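Possible galactose mutarotase (Streptomyces platensis subsp. rosaceus, PDB 4RNL) is of unknown function but probably interconverts the alpha and beta anomers of galactose or a related aldose. Local coordinates at residues A[80-85]-A[180-185]. Residues are numbered along the deposited sequence; the frame is centred on the assembly and turned at random.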
ATOM      1  N   ALA A  80       1.017   5.640   1.303  1.00 10.60           N
ATOM      2  CA  ALA A  80       2.194   5.805   0.457  1.00 13.00           C
ATOM      3  C   ALA A  80       2.386   4.777  -0.649  1.00 11.52           C
ATOM      4  O   ALA A  80       2.142   3.583  -0.463  1.00 11.63           O
ATOM      5  CB  ALA A  80       3.446   5.870   1.322  1.00 17.76           C
ATOM      6  N   LEU A  81       2.843   5.268  -1.801  1.00  9.94           N
ATOM      7  CA  LEU A  81       3.429   4.422  -2.838  1.00 11.82           C
ATOM      8  C   LEU A  81       4.767   3.945  -2.271  1.00 16.98           C
ATOM      9  O   LEU A  81       5.640   4.759  -1.962  1.00 15.79           O
ATOM     10  CB  LEU A  81       3.652   5.267  -4.098  1.00 12.74           C
ATOM     11  CG  LEU A  81       4.028   4.678  -5.463  1.00 22.55           C
ATOM     12  CD1 LEU A  81       4.110   5.796  -6.495  1.00 20.66           C
ATOM     13  CD2 LEU A  81       5.321   3.936  -5.435  1.00 20.36           C
ATOM     14  N   VAL A  82       4.936   2.636  -2.124  1.00 10.86           N
ATOM     15  CA  VAL A  82       6.136   2.108  -1.489  1.00  9.34           C
ATOM     16  C   VAL A  82       7.011   1.389  -2.509  1.00  9.48           C
ATOM     17  O   VAL A  82       6.513   0.601  -3.315  1.00 11.37           O
ATOM     18  CB  VAL A  82       5.780   1.141  -0.348  1.00 11.33           C
ATOM     19  CG1 VAL A  82       7.034   0.474   0.191  1.00 14.54           C
ATOM     20  CG2 VAL A  82       5.059   1.893   0.759  1.00 12.20           C
ATOM     21  N   GLY A  83       8.314   1.668  -2.478  1.00 11.61           N
ATOM     22  CA  GLY A  83       9.267   1.032  -3.385  1.00 12.44           C
ATOM     23  C   GLY A  83      10.660   1.516  -3.017  1.00 12.47           C
ATOM     24  O   GLY A  83      10.770   2.417  -2.174  1.00  9.56           O
ATOM     25  N   ARG A  84      11.717   0.985  -3.640  1.00 11.01           N
ATOM     26  CA  ARG A  84      11.641   0.045  -4.763  1.00 13.39           C
ATOM     27  C   ARG A  84      11.208  -1.354  -4.333  1.00 13.69           C
ATOM     28  O   ARG A  84      10.728  -2.147  -5.148  1.00 12.86           O
ATOM     29  CB  ARG A  84      13.018  -0.037  -5.453  1.00 16.29           C
ATOM     30  CG  ARG A  84      13.034  -0.814  -6.763  1.00 12.15           C
ATOM     31  CD  ARG A  84      14.438  -0.927  -7.355  1.00 13.04           C
ATOM     32  NE  ARG A  84      15.043   0.377  -7.657  1.00 13.62           N
ATOM     33  CZ  ARG A  84      15.977   0.552  -8.594  1.00 15.55           C
ATOM     34  NH1 ARG A  84      16.384  -0.480  -9.326  1.00 15.71           N
ATOM     35  NH2 ARG A  84      16.495   1.754  -8.815  1.00 15.64           N
ATOM     36  N   TYR A  85      11.396  -1.662  -3.054  1.00 10.80           N
ATOM     37  CA  TYR A  85      11.026  -2.983  -2.536  1.00  9.93           C
ATOM     38  C   TYR A  85      10.186  -2.835  -1.273  1.00  9.65           C
ATOM     39  O   TYR A  85      10.675  -2.374  -0.240  1.00 13.17           O
ATOM     40  CB  TYR A  85      12.253  -3.899  -2.297  1.00 10.13           C
ATOM     41  CG  TYR A  85      11.796  -5.318  -2.002  1.00 11.63           C
ATOM     42  CD1 TYR A  85      11.444  -5.697  -0.714  1.00 12.41           C
ATOM     43  CD2 TYR A  85      11.652  -6.252  -3.026  1.00 14.02           C
ATOM     44  CE1 TYR A  85      10.974  -6.959  -0.443  1.00 15.94           C
ATOM     45  CE2 TYR A  85      11.186  -7.528  -2.768  1.00 12.51           C
ATOM     46  CZ  TYR A  85      10.845  -7.871  -1.468  1.00 14.81           C
ATOM     47  OH  TYR A  85      10.371  -9.131  -1.182  1.00 15.95           O
ATOM     48  N   THR A 180       3.857  -1.349  -3.797  1.00 10.87           N
ATOM     49  CA  THR A 180       2.530  -1.491  -3.202  1.00 11.51           C
ATOM     50  C   THR A 180       2.040  -0.126  -2.788  1.00 16.77           C
ATOM     51  O   THR A 180       2.783   0.853  -2.854  1.00 15.47           O
ATOM     52  CB  THR A 180       2.533  -2.410  -1.957  1.00 18.85           C
ATOM     53  OG1 THR A 180       1.179  -2.721  -1.586  1.00 24.02           O
ATOM     54  CG2 THR A 180       3.226  -1.738  -0.776  1.00 13.91           C
ATOM     55  N   ASN A 181       0.784  -0.059  -2.374  1.00 10.35           N
ATOM     56  CA  ASN A 181       0.283   1.161  -1.756  1.00  9.53           C
ATOM     57  C   ASN A 181      -0.062   0.865  -0.308  1.00  9.03           C
ATOM     58  O   ASN A 181      -0.720  -0.136  -0.005  1.00 13.04           O
ATOM     59  CB  ASN A 181      -0.927   1.726  -2.494  1.00  9.57           C
ATOM     60  CG  ASN A 181      -1.374   3.049  -1.901  1.00 12.37           C
ATOM     61  OD1 ASN A 181      -2.119   3.079  -0.924  1.00 17.34           O
ATOM     62  ND2 ASN A 181      -0.854   4.147  -2.442  1.00 10.57           N
ATOM     63  N   HIS A 182       0.396   1.734   0.584  1.00  8.41           N
ATOM     64  CA  HIS A 182       0.332   1.487   2.019  1.00  8.57           C
ATOM     65  C   HIS A 182      -0.830   2.254   2.667  1.00 13.21           C
ATOM     66  O   HIS A 182      -0.724   2.711   3.802  1.00 16.13           O
ATOM     67  CB  HIS A 182       1.664   1.916   2.633  1.00 11.32           C
ATOM     68  CG  HIS A 182       2.006   1.225   3.917  1.00 16.87           C
ATOM     69  ND1 HIS A 182       1.219   1.313   5.043  1.00 16.60           N
ATOM     70  CD2 HIS A 182       3.076   0.468   4.263  1.00 15.68           C
ATOM     71  CE1 HIS A 182       1.777   0.626   6.025  1.00 19.96           C
ATOM     72  NE2 HIS A 182       2.909   0.106   5.580  1.00 19.94           N
ATOM     73  N   THR A 183      -1.935   2.405   1.943  1.00 11.81           N
ATOM     74  CA  THR A 183      -3.137   3.025   2.509  1.00 11.14           C
ATOM     75  C   THR A 183      -3.626   2.225   3.733  1.00 15.13           C
ATOM     76  O   THR A 183      -3.672   0.992   3.698  1.00 13.05           O
ATOM     77  CB  THR A 183      -4.258   3.115   1.436  1.00 12.57           C
ATOM     78  OG1 THR A 183      -3.965   4.186   0.517  1.00 11.56           O
ATOM     79  CG2 THR A 183      -5.615   3.378   2.070  1.00 12.48           C
ATOM     80  N   TYR A 184      -3.947   2.917   4.825  1.00 10.70           N
ATOM     81  CA  TYR A 184      -4.673   2.302   5.934  1.00  9.70           C
ATOM     82  C   TYR A 184      -6.098   2.839   5.884  1.00 10.51           C
ATOM     83  O   TYR A 184      -6.312   4.056   5.694  1.00 11.66           O
ATOM     84  CB  TYR A 184      -4.149   2.740   7.304  1.00 12.38           C
ATOM     85  CG  TYR A 184      -2.693   2.538   7.671  1.00 11.81           C
ATOM     86  CD1 TYR A 184      -1.679   3.223   7.008  1.00 15.55           C
ATOM     87  CD2 TYR A 184      -2.345   1.738   8.757  1.00 11.92           C
ATOM     88  CE1 TYR A 184      -0.352   3.078   7.389  1.00 13.35           C
ATOM     89  CE2 TYR A 184      -1.030   1.591   9.146  1.00 12.02           C
ATOM     90  CZ  TYR A 184      -0.041   2.266   8.462  1.00 11.90           C
ATOM     91  OH  TYR A 184       1.271   2.129   8.856  1.00 13.39           O
ATOM     92  N   LEU A 185      -7.070   1.963   6.114  1.00 10.63           N
ATOM     93  CA  LEU A 185      -8.469   2.360   6.067  1.00  9.53           C
ATOM     94  C   LEU A 185      -9.188   2.094   7.384  1.00 10.27           C
ATOM     95  O   LEU A 185      -8.945   1.095   8.066  1.00  8.95           O
ATOM     96  CB  LEU A 185      -9.194   1.630   4.929  1.00 11.28           C
ATOM     97  CG  LEU A 185      -8.755   2.011   3.516  1.00 16.42           C
ATOM     98  CD1 LEU A 185      -9.297   1.012   2.515  1.00 19.83           C
ATOM     99  CD2 LEU A 185      -9.209   3.436   3.190  1.00 15.21           C
TER
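V82 and T180 face each other as a hydrogen-bonded pair where strand 81-82 closes the edge of an antiparallel sheet, one of the sheets of the beta-sandwich fold of galactose mutarotases. V82 N gives a nearly straight bond (172°) to T180 O at 2.9 Å, and T180 N returns a weak one to V82 O. One step along, L81 and N181 form a non-hydrogen-bonded pair, after which H182 N reaches A80 O at 2.8 Å. That carbonyl also receives the CA-H of N181, with N181 CA 3.3 Å from A80 O.

Side chains meet on the face carrying V82 and T180, where the H182 side chain also lies against V82. The CG2 methyl of T180 abuts V82 CB at 3.9 Å; its hydroxyl, turned anti to the backbone N (chi1 -169°), bonds to T309 O on the adjoining strand. V82 CG2 lies near the plane of the H182 imidazole, at its edge, and packs on H182 CB. The H182 ring also meets that of H113, planes roughly perpendicular, and H182 NE2 hydrogen-bonds a glycerol probably taken up from the crystallisation liquor, which may mark the sugar pocket.

On the other face L81 packs against V154 and Y156 of strand 150-159, while N181 ND2 bonds to G79 O. The N181 carboxamide lies at the break in strand 180-185, where its OD1 closes an Asx turn by accepting a bond from T183 N at 3.0 Å, the donor standing 40° out of the carbonyl plane, and takes a second bond, in that plane, from T183 OG1 at 2.6 Å.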